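Local coordinates for protein beta-agarase B (Zobellia galactanivorans, PDB 4ATF) that hydrolyses the beta-1,4-galactosidic linkages of agarose in a random manner with retention of anomeric configuration, giving mainly the tetramer, at residues V108-V119 against N195-R206. The protein carries 1 engineered substitution. Numbering follows the deposited sequence.
Sequences VYPVYIEARAKV and NKEFHRFGVYWR
Strands 111-118 and 199-206 run antiparallel, their axes 4.5 Å apart at closest approach, and eight backbone hydrogen bonds join V111 with W205, I113 with V203, A115 with F201 and A117 with H199. On the face bearing Y112, E114, R116 and R200, the E114 carboxylate receives R200 NH1 on the syn side of both oxygens, 3.0 Å from OE2 and 3.2 Å from OE1; the carboxylate and guanidinium planes stand 62° apart. Y112 OH donates to E114 OE2 over 2.6 Å, reaching it on the anti side and from the face of the carboxylate opposite NH1. A water also donates to OE2, while R300 of strand 293-306 forms a salt bridge with OE1, so this buried acid is fixed from several directions and probably stays ionised. With an alanine at E114, R200 and R300 would probably lose their shared counter-charge and the Y112 hydroxyl its acceptor. Y112 OH lies 3.7 Å from G202 CA, where any CB would collide with the hydroxyl. F198 CB sits over the centre of the R116 guanidinium, whose NH1 pairs with the sodium ligand D297. The F198 ring takes K118 CB squarely over one face, 3.7 Å from its centroid. At the other end, Y109 CB lies 3.6 Å above the centre of the five-membered ring of W205, and the Y109 ring turns its edge to that face in an offset edge-to-face pair. With CG anti to the backbone N (chi1 171°), W205 carries its indole alongside V111, whose CG1 meets CE3 at 3.6 Å. I113, V203, V119 and W205 pack against strand 137-145, which carries the putative nucleophile E138, an arrangement characteristic of the two facing sheets of the GH16 beta-jelly-roll sandwich.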
loop_
_atom_site.group_PDB
_atom_site.type_symbol
_atom_site.label_atom_id
_atom_site.label_comp_id
_atom_site.label_asym_id
_atom_site.label_seq_id
_atom_site.Cartn_x
_atom_site.Cartn_y
_atom_site.Cartn_z
ATOM N N VAL A 108 -1.523 -15.213 -3.774
ATOM C CA VAL A 108 -0.418 -15.390 -4.704
ATOM C C VAL A 108 -0.908 -15.209 -6.129
ATOM O O VAL A 108 -2.120 -15.453 -6.408
ATOM C CB VAL A 108 0.220 -16.782 -4.462
ATOM C CG1 VAL A 108 -0.774 -17.948 -4.859
ATOM C CG2 VAL A 108 1.709 -16.897 -5.088
ATOM N N TYR A 109 0.005 -14.886 -7.057
ATOM C CA TYR A 109 -0.350 -14.828 -8.513
ATOM C C TYR A 109 -0.952 -16.193 -8.966
ATOM O O TYR A 109 -0.588 -17.260 -8.400
ATOM C CB TYR A 109 0.889 -14.515 -9.393
ATOM C CG TYR A 109 1.864 -15.645 -9.423
ATOM C CD1 TYR A 109 1.741 -16.706 -10.393
ATOM C CD2 TYR A 109 2.850 -15.737 -8.472
ATOM C CE1 TYR A 109 2.590 -17.822 -10.365
ATOM C CE2 TYR A 109 3.667 -16.860 -8.401
ATOM C CZ TYR A 109 3.560 -17.863 -9.370
ATOM O OH TYR A 109 4.396 -18.923 -9.295
ATOM N N PRO A 110 -1.855 -16.203 -9.976
ATOM C CA PRO A 110 -2.480 -15.036 -10.618
ATOM C C PRO A 110 -3.580 -14.522 -9.681
ATOM O O PRO A 110 -4.388 -15.319 -9.139
ATOM C CB PRO A 110 -3.088 -15.608 -11.932
ATOM C CG PRO A 110 -3.455 -17.079 -11.585
ATOM C CD PRO A 110 -2.255 -17.490 -10.619
ATOM N N VAL A 111 -3.618 -13.202 -9.468
ATOM C CA VAL A 111 -4.627 -12.655 -8.547
ATOM C C VAL A 111 -4.839 -11.156 -8.869
ATOM O O VAL A 111 -3.874 -10.428 -9.176
ATOM C CB VAL A 111 -4.228 -12.807 -7.038
ATOM C CG1 VAL A 111 -2.866 -12.057 -6.694
ATOM C CG2 VAL A 111 -5.397 -12.493 -6.078
ATOM N N TYR A 112 -6.080 -10.713 -8.834
ATOM C CA TYR A 112 -6.416 -9.298 -9.069
ATOM C C TYR A 112 -6.916 -8.797 -7.711
ATOM O O TYR A 112 -7.851 -9.406 -7.154
ATOM C CB TYR A 112 -7.604 -9.157 -10.082
ATOM C CG TYR A 112 -7.925 -7.682 -10.302
ATOM C CD1 TYR A 112 -6.981 -6.868 -10.936
ATOM C CD2 TYR A 112 -9.097 -7.098 -9.807
ATOM C CE1 TYR A 112 -7.187 -5.462 -11.093
ATOM C CE2 TYR A 112 -9.341 -5.673 -9.977
ATOM C CZ TYR A 112 -8.351 -4.874 -10.610
ATOM O OH TYR A 112 -8.480 -3.519 -10.771
ATOM N N ILE A 113 -6.341 -7.693 -7.221
ATOM C CA ILE A 113 -6.746 -7.107 -5.944
ATOM C C ILE A 113 -6.980 -5.631 -6.131
ATOM O O ILE A 113 -6.157 -4.972 -6.749
ATOM C CB ILE A 113 -5.642 -7.321 -4.896
ATOM C CG1 ILE A 113 -5.392 -8.821 -4.683
ATOM C CG2 ILE A 113 -5.999 -6.616 -3.576
ATOM C CD1 ILE A 113 -4.112 -9.103 -3.805
ATOM N N GLU A 114 -8.103 -5.129 -5.605
ATOM C CA GLU A 114 -8.519 -3.760 -5.801
ATOM C C GLU A 114 -9.172 -3.205 -4.544
ATOM O O GLU A 114 -10.133 -3.792 -3.961
ATOM C CB GLU A 114 -9.502 -3.716 -6.980
ATOM C CG GLU A 114 -9.878 -2.303 -7.461
ATOM C CD GLU A 114 -10.915 -2.360 -8.600
ATOM O OE1 GLU A 114 -12.121 -2.464 -8.302
ATOM O OE2 GLU A 114 -10.533 -2.278 -9.796
ATOM N N ALA A 115 -8.688 -2.046 -4.128
ATOM C CA ALA A 115 -9.252 -1.344 -2.974
ATOM C C ALA A 115 -9.946 -0.091 -3.433
ATOM O O ALA A 115 -9.381 0.627 -4.252
ATOM C CB ALA A 115 -8.131 -0.930 -2.052
ATOM N N ARG A 116 -11.154 0.178 -2.915
ATOM C CA ARG A 116 -11.772 1.456 -3.121
ATOM C C ARG A 116 -11.454 2.319 -1.858
ATOM O O ARG A 116 -11.886 1.993 -0.721
ATOM C CB ARG A 116 -13.285 1.296 -3.379
ATOM C CG ARG A 116 -14.051 2.662 -3.496
ATOM C CD ARG A 116 -15.520 2.491 -3.879
ATOM N NE ARG A 116 -16.073 3.795 -4.398
ATOM C CZ ARG A 116 -16.753 4.666 -3.674
ATOM N NH1 ARG A 116 -17.020 4.405 -2.385
ATOM N NH2 ARG A 116 -17.192 5.804 -4.217
ATOM N N ALA A 117 -10.666 3.387 -2.034
ATOM C CA ALA A 117 -10.102 4.080 -0.881
ATOM C C ALA A 117 -10.024 5.562 -1.129
ATOM O O ALA A 117 -10.008 6.040 -2.307
ATOM C CB ALA A 117 -8.620 3.508 -0.540
ATOM N N LYS A 118 -9.903 6.318 -0.055
ATOM C CA LYS A 118 -9.780 7.778 -0.126
ATOM C C LYS A 118 -8.482 8.241 0.544
ATOM O O LYS A 118 -8.346 8.232 1.777
ATOM C CB LYS A 118 -11.017 8.442 0.504
ATOM C CG LYS A 118 -11.079 9.959 0.377
ATOM C CD LYS A 118 -12.409 10.452 1.030
ATOM C CE LYS A 118 -12.248 11.863 1.415
ATOM N NZ LYS A 118 -12.848 12.511 0.282
ATOM N N VAL A 119 -7.527 8.638 -0.293
ATOM C CA VAL A 119 -6.173 9.070 0.158
ATOM C C VAL A 119 -6.367 10.227 1.165
ATOM O O VAL A 119 -7.243 11.121 0.932
ATOM C CB VAL A 119 -5.346 9.551 -1.087
ATOM C CG1 VAL A 119 -3.967 10.184 -0.680
ATOM C CG2 VAL A 119 -5.136 8.333 -2.048
ATOM N N ASN A 195 -7.049 13.169 -2.855
ATOM C CA ASN A 195 -7.684 13.281 -1.524
ATOM C C ASN A 195 -9.210 13.693 -1.579
ATOM O O ASN A 195 -9.925 13.638 -0.554
ATOM C CB ASN A 195 -6.878 14.174 -0.573
ATOM C CG ASN A 195 -6.960 15.656 -0.933
ATOM O OD1 ASN A 195 -5.953 16.391 -0.859
ATOM N ND2 ASN A 195 -8.141 16.114 -1.276
ATOM N N LYS A 196 -9.719 14.041 -2.768
ATOM C CA LYS A 196 -11.068 14.593 -2.844
ATOM C C LYS A 196 -12.142 13.506 -2.873
ATOM O O LYS A 196 -13.269 13.799 -2.501
ATOM C CB LYS A 196 -11.226 15.516 -4.061
ATOM C CG LYS A 196 -10.371 16.802 -3.974
ATOM C CD LYS A 196 -10.737 17.778 -5.060
ATOM C CE LYS A 196 -10.516 19.225 -4.553
ATOM N NZ LYS A 196 -9.185 19.632 -4.760
ATOM N N GLU A 197 -11.819 12.286 -3.319
ATOM C CA GLU A 197 -12.876 11.257 -3.571
ATOM C C GLU A 197 -12.352 9.863 -3.337
ATOM O O GLU A 197 -11.153 9.674 -3.310
ATOM C CB GLU A 197 -13.421 11.320 -5.041
ATOM C CG GLU A 197 -13.927 12.639 -5.499
ATOM C CD GLU A 197 -15.243 13.060 -4.921
ATOM O OE1 GLU A 197 -15.927 12.306 -4.182
ATOM O OE2 GLU A 197 -15.638 14.175 -5.263
ATOM N N PHE A 198 -13.248 8.903 -3.112
ATOM C CA PHE A 198 -12.860 7.507 -3.256
ATOM C C PHE A 198 -12.512 7.171 -4.683
ATOM O O PHE A 198 -13.233 7.566 -5.625
ATOM C CB PHE A 198 -14.001 6.559 -2.762
ATOM C CG PHE A 198 -14.116 6.541 -1.234
ATOM C CD1 PHE A 198 -14.899 7.537 -0.568
ATOM C CD2 PHE A 198 -13.414 5.588 -0.462
ATOM C CE1 PHE A 198 -14.985 7.590 0.836
ATOM C CE2 PHE A 198 -13.536 5.611 0.927
ATOM C CZ PHE A 198 -14.286 6.615 1.581
ATOM N N HIS A 199 -11.448 6.394 -4.854
ATOM C CA HIS A 199 -11.092 5.842 -6.165
ATOM C C HIS A 199 -10.775 4.356 -6.005
ATOM O O HIS A 199 -10.540 3.826 -4.880
ATOM C CB HIS A 199 -9.834 6.584 -6.711
ATOM C CG HIS A 199 -10.087 8.030 -7.038
ATOM N ND1 HIS A 199 -10.575 8.450 -8.265
ATOM C CD2 HIS A 199 -9.930 9.147 -6.304
ATOM C CE1 HIS A 199 -10.716 9.765 -8.266
ATOM N NE2 HIS A 199 -10.323 10.217 -7.084
ATOM N N ARG A 200 -10.738 3.664 -7.127
ATOM C CA ARG A 200 -10.437 2.230 -7.125
ATOM C C ARG A 200 -9.011 2.026 -7.609
ATOM O O ARG A 200 -8.709 2.349 -8.769
ATOM C CB ARG A 200 -11.387 1.501 -8.099
ATOM C CG ARG A 200 -12.829 1.347 -7.566
ATOM C CD ARG A 200 -13.485 0.188 -8.274
ATOM N NE ARG A 200 -13.878 0.607 -9.513
ATOM C CZ ARG A 200 -13.725 0.044 -10.701
ATOM N NH1 ARG A 200 -13.012 -1.075 -11.012
ATOM N NH2 ARG A 200 -14.323 0.753 -11.607
ATOM N N PHE A 201 -8.152 1.460 -6.767
ATOM C CA PHE A 201 -6.776 1.177 -7.103
ATOM C C PHE A 201 -6.580 -0.353 -7.102
ATOM O O PHE A 201 -6.787 -0.993 -6.065
ATOM C CB PHE A 201 -5.865 1.811 -6.015
ATOM C CG PHE A 201 -6.092 3.279 -5.832
ATOM C CD1 PHE A 201 -5.503 4.194 -6.695
ATOM C CD2 PHE A 201 -6.922 3.738 -4.816
ATOM C CE1 PHE A 201 -5.696 5.600 -6.550
ATOM C CE2 PHE A 201 -7.166 5.120 -4.600
ATOM C CZ PHE A 201 -6.519 6.101 -5.460
ATOM N N GLY A 202 -6.130 -0.924 -8.228
ATOM C CA GLY A 202 -6.024 -2.359 -8.321
ATOM C C GLY A 202 -4.706 -2.764 -8.962
ATOM O O GLY A 202 -4.013 -1.937 -9.633
ATOM N N VAL A 203 -4.360 -4.038 -8.781
ATOM C CA VAL A 203 -3.190 -4.612 -9.424
ATOM C C VAL A 203 -3.536 -6.026 -9.859
ATOM O O VAL A 203 -4.140 -6.791 -9.096
ATOM C CB VAL A 203 -1.981 -4.684 -8.478
ATOM C CG1 VAL A 203 -2.167 -5.804 -7.442
ATOM C CG2 VAL A 203 -0.684 -4.914 -9.278
ATOM N N TYR A 204 -3.192 -6.363 -11.105
ATOM C CA TYR A 204 -3.217 -7.776 -11.543
ATOM C C TYR A 204 -1.783 -8.267 -11.410
ATOM O O TYR A 204 -0.892 -7.850 -12.207
ATOM C CB TYR A 204 -3.659 -7.921 -13.014
ATOM C CG TYR A 204 -3.753 -9.371 -13.511
ATOM C CD1 TYR A 204 -3.847 -10.475 -12.589
ATOM C CD2 TYR A 204 -3.776 -9.662 -14.911
ATOM C CE1 TYR A 204 -3.962 -11.804 -13.066
ATOM C CE2 TYR A 204 -3.921 -10.994 -15.374
ATOM C CZ TYR A 204 -4.001 -12.024 -14.439
ATOM O OH TYR A 204 -4.102 -13.287 -14.928
ATOM N N TRP A 205 -1.542 -9.146 -10.430
ATOM C CA TRP A 205 -0.236 -9.764 -10.263
ATOM C C TRP A 205 -0.422 -11.099 -11.013
ATOM O O TRP A 205 -1.019 -12.054 -10.475
ATOM C CB TRP A 205 -0.007 -9.993 -8.782
ATOM C CG TRP A 205 1.207 -10.816 -8.388
ATOM C CD1 TRP A 205 2.351 -11.123 -9.143
ATOM C CD2 TRP A 205 1.402 -11.366 -7.091
ATOM N NE1 TRP A 205 3.242 -11.925 -8.363
ATOM C CE2 TRP A 205 2.675 -12.064 -7.101
ATOM C CE3 TRP A 205 0.599 -11.369 -5.908
ATOM C CZ2 TRP A 205 3.165 -12.753 -5.973
ATOM C CZ3 TRP A 205 1.105 -12.070 -4.731
ATOM C CH2 TRP A 205 2.379 -12.770 -4.810
ATOM N N ARG A 206 0.069 -11.139 -12.262
ATOM C CA ARG A 206 -0.276 -12.263 -13.174
ATOM C C ARG A 206 0.690 -13.474 -12.983
ATOM O O ARG A 206 0.249 -14.651 -12.963
ATOM C CB ARG A 206 -0.272 -11.793 -14.634
ATOM C CG ARG A 206 -0.750 -12.876 -15.665
ATOM C CD ARG A 206 -0.478 -12.307 -17.091
ATOM N NE ARG A 206 0.928 -12.436 -17.495
ATOM C CZ ARG A 206 1.457 -11.978 -18.632
ATOM N NH1 ARG A 206 0.679 -11.316 -19.521
ATOM N NH2 ARG A 206 2.769 -12.209 -18.884
HETATM O O HOH W 1 -9.367 -0.085 -10.859
HETATM O O HOH W 2 -8.391 8.490 -3.164
HETATM O O HOH W 3 -9.217 12.697 2.008
#